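Local coordinates for phosphoserine aminotransferase (Bacillus alcalophilus, PDB 1W23), which catalyses the reversible, pyridoxal-phosphate-dependent transamination of 3-phosphohydroxypyruvate to phosphoserine, the second step of serine biosynthesis, and works as a homodimer, at residues A271-D276 with V341-C346; L313-E318 with R350-Q355. One frame throughout, in Å; residues are numbered along the deposited sequence. Where two conformers were deposited one is given.

Contact 1 of 2, residues A271-D276 with V341-C346; sequences AKIIYD and VPIDAC. With MG (magnesium ion), chain E.
I273 and C346 bring the two backbones nearest, their CA atoms 6.6 Å apart, where a turn inside helix 259-279 meets the first turn of helix 343-359. P342 is the N-cap residue of the second helix, and its carbonyl oxygen accepts the amide of A345. I273 and C346 supply most of the touching surface, and the two branches of I273 go to different places. CD1, at the end of the longer branch, lies 3.5 Å from I343 CG1, the two side chains crossing at about a right angle. The CG2 methyl, anti to the backbone N (CG1 takes chi1 -69°), rests 3.6 Å from the carbonyl oxygen of C346. One residue on, I274 sends its CD1 to the sulfur of C346, SG lying 4.0 Å away. The seam is thus apolar helix-to-helix packing in the C-terminal part of this class-V aminotransferase, away from the cofactor pocket; I274 continues it onto V299 of strand 298-302 and onto L349. In one of its two conformers K272 NZ bridges to D276 OD2 at 2.8 Å, one turn along the same helix, on the syn lone pair of that oxygen, so the bridge is doubtful as a permanent feature. D344 points away from helix 259-279 and binds a magnesium ion through OD2 at 2.1 Å, while a water on the same metal donates to its OD1 at 2.7 Å.

Contact 2 of 2, residues L313-E318 with R350-Q355; sequences LAKAKE and RELMIQ
A helix pair in the C-terminal part of the class-V aminotransferase chain meets here, L352 of helix 343-359 packing against A316 and K315 near the C-terminal end of helix 306-318. The segment axes run 135° apart in direction and come no closer than 11.0 Å, so side chains, chiefly the leucine, span the gap. L352 points toward its neighbour with CG anti to the backbone N (chi1 174°), which carries the fork of its two methyls out to the other helix. CD2 settles 3.6 Å from A316 CB. CD1 meets the same residue at its backbone, 4.1 Å from A316 CA, and also lies 4.2 Å from K315 CG. The small alanine lets the leucine approach the backbone of helix 306-318. Strand 321-322 adjoins the pair: its F321 touches both A316 and L352, while F312, earlier in helix 306-318, adds to the cover over L352; the two helices and this strand therefore share one apolar patch. K315 borders it with its aliphatic part. Its chain bends at chi2 (66°), and the amine reaches E318, three residues on in its own helix, NZ to OE1 at 2.7 Å, meeting that oxygen nearly along the C-O bond direction. The bend also leaves K315 CE 4.4 Å from Q355 NE2, a loose approach at the more exposed margin of the contact. With an alanine in place of K315, L352 CD1 would probably lose the cover of the lysine's CG methylene and E318 OE1 the charge of its lysine partner. Q355 follows L352 by three residues, about one helical turn, and so faces the same neighbour.

How the contacts relate
Helix 343-359 is common to both contacts: contact 1 uses its start, against helix 259-279, and contact 2 a part about two turns further on, against helix 306-318. The centres are about 14 Å apart and lie on the same side of the chain's centre. Along the sequence the segments alternate, 271-276, 313-318, 341-346, 350-355, so the last helix packs back on two earlier ones. The contacts also touch directly, I273 CG2 lying 3.9 Å from R350 CB, and R350 forms a salt bridge with E280, just beyond helix 259-279. Between them they join three helices of the C-terminal region, well away from the pyridoxal phosphate sites.

Contact 1 of 2, residues A271-D276 with V341-C346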
loop_
_atom_site.group_PDB
_atom_site.type_symbol
_atom_site.label_atom_id
_atom_site.label_comp_id
_atom_site.label_asym_id
_atom_site.label_seq_id
_atom_site.Cartn_x
_atom_site.Cartn_y
_atom_site.Cartn_z
ATOM N N ALA A 271 -24.394 -9.360 16.209
ATOM C CA ALA A 271 -23.618 -10.081 17.199
ATOM C C ALA A 271 -24.532 -10.868 18.124
ATOM O O ALA A 271 -24.217 -12.013 18.479
ATOM C CB ALA A 271 -22.736 -9.104 17.983
ATOM N N LYS A 272 -25.644 -10.262 18.551
ATOM C CA LYS A 272 -26.552 -10.959 19.493
ATOM C C LYS A 272 -27.095 -12.227 18.853
ATOM O O LYS A 272 -27.316 -13.209 19.589
ATOM C CB LYS A 272 -27.669 -10.010 19.895
ATOM C CG LYS A 272 -28.825 -10.610 20.682
ATOM C CD LYS A 272 -29.966 -9.622 20.862
ATOM C CE LYS A 272 -31.261 -10.220 21.365
ATOM N NZ LYS A 272 -31.182 -11.111 22.522
ATOM N N ILE A 273 -27.340 -12.256 17.556
ATOM C CA ILE A 273 -27.800 -13.513 16.917
ATOM C C ILE A 273 -26.837 -14.623 17.202
ATOM O O ILE A 273 -27.248 -15.748 17.542
ATOM C CB ILE A 273 -27.980 -13.298 15.403
ATOM C CG1 ILE A 273 -29.173 -12.355 15.087
ATOM C CG2 ILE A 273 -28.147 -14.621 14.660
ATOM C CD1 ILE A 273 -29.181 -11.839 13.675
ATOM N N ILE A 274 -25.532 -14.356 17.035
ATOM C CA ILE A 274 -24.541 -15.415 17.204
ATOM C C ILE A 274 -24.313 -15.727 18.672
ATOM O O ILE A 274 -24.289 -16.909 19.057
ATOM C CB ILE A 274 -23.233 -15.034 16.461
ATOM C CG1 ILE A 274 -23.510 -14.758 14.968
ATOM C CG2 ILE A 274 -22.220 -16.158 16.633
ATOM C CD1 ILE A 274 -22.345 -14.182 14.219
ATOM N N TYR A 275 -24.143 -14.718 19.525
ATOM C CA TYR A 275 -23.971 -14.982 20.947
ATOM C C TYR A 275 -25.172 -15.706 21.566
ATOM O O TYR A 275 -24.976 -16.590 22.408
ATOM C CB TYR A 275 -23.607 -13.722 21.724
ATOM C CG TYR A 275 -22.202 -13.221 21.495
ATOM C CD1 TYR A 275 -21.948 -11.983 20.970
ATOM C CD2 TYR A 275 -21.095 -14.013 21.805
ATOM C CE1 TYR A 275 -20.660 -11.512 20.746
ATOM C CE2 TYR A 275 -19.808 -13.564 21.608
ATOM C CZ TYR A 275 -19.599 -12.313 21.065
ATOM O OH TYR A 275 -18.283 -11.900 20.883
ATOM N N ASP A 276 -26.388 -15.344 21.163
ATOM C CA ASP A 276 -27.550 -16.062 21.695
ATOM C C ASP A 276 -27.484 -17.543 21.286
ATOM O O ASP A 276 -27.877 -18.430 22.070
ATOM C CB ASP A 276 -28.840 -15.415 21.225
ATOM C CG ASP A 276 -29.242 -14.169 21.907
ATOM O OD1 ASP A 276 -28.637 -13.766 22.914
ATOM O OD2 ASP A 276 -30.258 -13.558 21.470
ATOM N N VAL A 341 -20.751 -7.091 6.991
ATOM C CA VAL A 341 -21.308 -8.438 6.957
ATOM C C VAL A 341 -22.815 -8.344 7.115
ATOM O O VAL A 341 -23.295 -7.760 8.102
ATOM C CB VAL A 341 -20.651 -9.337 8.028
ATOM C CG1 VAL A 341 -21.344 -10.678 8.099
ATOM C CG2 VAL A 341 -19.153 -9.485 7.777
ATOM N N PRO A 342 -23.619 -8.873 6.188
ATOM C CA PRO A 342 -25.081 -8.691 6.278
ATOM C C PRO A 342 -25.685 -9.522 7.383
ATOM O O PRO A 342 -25.216 -10.612 7.715
ATOM C CB PRO A 342 -25.580 -9.116 4.898
ATOM C CG PRO A 342 -24.593 -10.151 4.515
ATOM C CD PRO A 342 -23.230 -9.626 4.967
ATOM N N ILE A 343 -26.808 -9.029 7.916
ATOM C CA ILE A 343 -27.469 -9.758 8.999
ATOM C C ILE A 343 -27.931 -11.119 8.502
ATOM O O ILE A 343 -27.898 -12.094 9.316
ATOM C CB ILE A 343 -28.573 -8.935 9.654
ATOM C CG1 ILE A 343 -29.017 -9.585 10.976
ATOM C CG2 ILE A 343 -29.794 -8.743 8.780
ATOM C CD1 ILE A 343 -29.733 -8.598 11.841
ATOM N N ASP A 344 -28.331 -11.325 7.255
ATOM C CA ASP A 344 -28.742 -12.665 6.826
ATOM C C ASP A 344 -27.591 -13.674 6.839
ATOM O O ASP A 344 -27.898 -14.861 6.966
ATOM C CB ASP A 344 -29.502 -12.659 5.514
ATOM C CG ASP A 344 -28.821 -12.178 4.289
ATOM O OD1 ASP A 344 -27.629 -11.793 4.355
ATOM O OD2 ASP A 344 -29.502 -12.150 3.209
ATOM N N ALA A 345 -26.345 -13.222 6.780
ATOM C CA ALA A 345 -25.246 -14.183 6.948
ATOM C C ALA A 345 -25.216 -14.702 8.388
ATOM O O ALA A 345 -24.905 -15.871 8.630
ATOM C CB ALA A 345 -23.935 -13.574 6.548
ATOM N N CYS A 346 -25.488 -13.808 9.347
ATOM C CA CYS A 346 -25.525 -14.186 10.744
ATOM C C CYS A 346 -26.702 -15.124 11.021
ATOM O O CYS A 346 -26.548 -16.080 11.797
ATOM C CB CYS A 346 -25.573 -12.924 11.608
ATOM S SG CYS A 346 -24.083 -11.890 11.449
HETATM MG MG MG E . -29.384 -11.073 1.455
HETATM O O HOH W 1 -27.458 -10.395 2.087
HETATM O O HOH W 2 -28.565 -12.591 0.490
#

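Contact 2 of 2, residues L313-E318 with R350-Q355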
loop_
_atom_site.group_PDB
_atom_site.type_symbol
_atom_site.label_atom_id
_atom_site.label_comp_id
_atom_site.label_asym_id
_atom_site.label_seq_id
_atom_site.Cartn_x
_atom_site.Cartn_y
_atom_site.Cartn_z
ATOM N N LEU A 313 -16.427 -27.113 11.106
ATOM C CA LEU A 313 -15.810 -26.211 10.122
ATOM C C LEU A 313 -15.900 -26.796 8.715
ATOM O O LEU A 313 -16.096 -26.082 7.724
ATOM C CB LEU A 313 -14.374 -25.886 10.512
ATOM C CG LEU A 313 -14.256 -24.961 11.739
ATOM C CD1 LEU A 313 -12.821 -24.943 12.232
ATOM C CD2 LEU A 313 -14.768 -23.560 11.406
ATOM N N ALA A 314 -15.805 -28.137 8.589
ATOM C CA ALA A 314 -15.956 -28.770 7.287
ATOM C C ALA A 314 -17.386 -28.641 6.760
ATOM O O ALA A 314 -17.565 -28.382 5.571
ATOM C CB ALA A 314 -15.528 -30.255 7.340
ATOM N N LYS A 315 -18.351 -28.780 7.624
ATOM C CA LYS A 315 -19.741 -28.628 7.212
ATOM C C LYS A 315 -19.989 -27.198 6.808
ATOM O O LYS A 315 -20.671 -26.908 5.814
ATOM C CB LYS A 315 -20.672 -29.051 8.363
ATOM C CG LYS A 315 -22.134 -28.966 8.038
ATOM C CD LYS A 315 -22.507 -29.953 6.969
ATOM C CE LYS A 315 -24.003 -29.870 6.744
ATOM N NZ LYS A 315 -24.402 -30.660 5.541
ATOM N N ALA A 316 -19.465 -26.250 7.581
ATOM C CA ALA A 316 -19.638 -24.830 7.259
ATOM C C ALA A 316 -19.069 -24.549 5.866
ATOM O O ALA A 316 -19.698 -23.889 5.038
ATOM C CB ALA A 316 -18.960 -23.986 8.321
ATOM N N LYS A 317 -17.879 -25.051 5.568
ATOM C CA LYS A 317 -17.283 -24.816 4.269
ATOM C C LYS A 317 -18.143 -25.399 3.157
ATOM O O LYS A 317 -18.352 -24.754 2.098
ATOM C CB LYS A 317 -15.852 -25.372 4.210
ATOM C CG LYS A 317 -15.032 -25.020 2.987
ATOM C CD LYS A 317 -13.600 -25.587 3.032
ATOM C CE LYS A 317 -12.619 -24.790 2.199
ATOM N NZ LYS A 317 -11.174 -25.169 2.307
ATOM N N GLU A 318 -18.672 -26.626 3.365
ATOM C CA GLU A 318 -19.545 -27.290 2.406
ATOM C C GLU A 318 -20.770 -26.439 2.136
ATOM O O GLU A 318 -21.263 -26.438 0.993
ATOM C CB GLU A 318 -19.925 -28.677 2.952
ATOM C CG GLU A 318 -20.829 -29.490 2.061
ATOM C CD GLU A 318 -22.253 -29.663 2.476
ATOM O OE1 GLU A 318 -22.638 -29.731 3.657
ATOM O OE2 GLU A 318 -23.065 -29.754 1.494
ATOM N N ARG A 350 -26.403 -18.956 12.434
ATOM C CA ARG A 350 -27.230 -19.508 13.528
ATOM C C ARG A 350 -27.899 -20.804 13.067
ATOM O O ARG A 350 -27.887 -21.807 13.809
ATOM C CB ARG A 350 -28.254 -18.476 13.980
ATOM C CG ARG A 350 -29.357 -19.059 14.831
ATOM C CD ARG A 350 -30.248 -17.957 15.411
ATOM N NE ARG A 350 -31.365 -18.412 16.189
ATOM C CZ ARG A 350 -31.311 -18.661 17.496
ATOM N NH1 ARG A 350 -30.184 -18.503 18.219
ATOM N NH2 ARG A 350 -32.463 -19.093 18.038
ATOM N N GLU A 351 -28.494 -20.825 11.895
ATOM C CA GLU A 351 -29.201 -22.008 11.431
ATOM C C GLU A 351 -28.236 -23.188 11.251
ATOM O O GLU A 351 -28.535 -24.337 11.627
ATOM C CB GLU A 351 -29.942 -21.649 10.109
ATOM C CG GLU A 351 -31.139 -20.716 10.420
ATOM C CD GLU A 351 -31.865 -20.137 9.268
ATOM O OE1 GLU A 351 -32.877 -19.388 9.438
ATOM O OE2 GLU A 351 -31.480 -20.413 8.098
ATOM N N LEU A 352 -27.047 -22.938 10.692
ATOM C CA LEU A 352 -26.030 -23.975 10.577
ATOM C C LEU A 352 -25.678 -24.524 11.942
ATOM O O LEU A 352 -25.575 -25.744 12.142
ATOM C CB LEU A 352 -24.785 -23.370 9.919
ATOM C CG LEU A 352 -23.536 -24.245 9.817
ATOM C CD1 LEU A 352 -23.498 -25.025 8.518
ATOM C CD2 LEU A 352 -22.231 -23.456 9.782
ATOM N N MET A 353 -25.440 -23.619 12.884
ATOM C CA MET A 353 -25.035 -24.013 14.229
ATOM C C MET A 353 -26.108 -24.849 14.934
ATOM O O MET A 353 -25.810 -25.857 15.621
ATOM C CB MET A 353 -24.666 -22.793 15.073
ATOM C CG MET A 353 -23.356 -22.149 14.623
ATOM S SD MET A 353 -22.951 -20.575 15.377
ATOM C CE MET A 353 -22.439 -21.099 17.048
ATOM N N ILE A 354 -27.362 -24.450 14.811
ATOM C CA ILE A 354 -28.458 -25.190 15.454
ATOM C C ILE A 354 -28.573 -26.567 14.835
ATOM O O ILE A 354 -28.684 -27.576 15.528
ATOM C CB ILE A 354 -29.770 -24.398 15.385
ATOM C CG1 ILE A 354 -29.699 -23.156 16.265
ATOM C CG2 ILE A 354 -30.968 -25.299 15.784
ATOM C CD1 ILE A 354 -30.826 -22.194 16.069
ATOM N N GLN A 355 -28.544 -26.628 13.506
ATOM C CA GLN A 355 -28.683 -27.912 12.826
ATOM C C GLN A 355 -27.526 -28.842 13.158
ATOM O O GLN A 355 -27.736 -30.044 13.402
ATOM C CB GLN A 355 -28.843 -27.689 11.305
ATOM C CG GLN A 355 -28.955 -28.987 10.480
ATOM C CD GLN A 355 -28.935 -28.768 8.967
ATOM O OE1 GLN A 355 -29.583 -27.890 8.382
ATOM N NE2 GLN A 355 -28.129 -29.543 8.264
#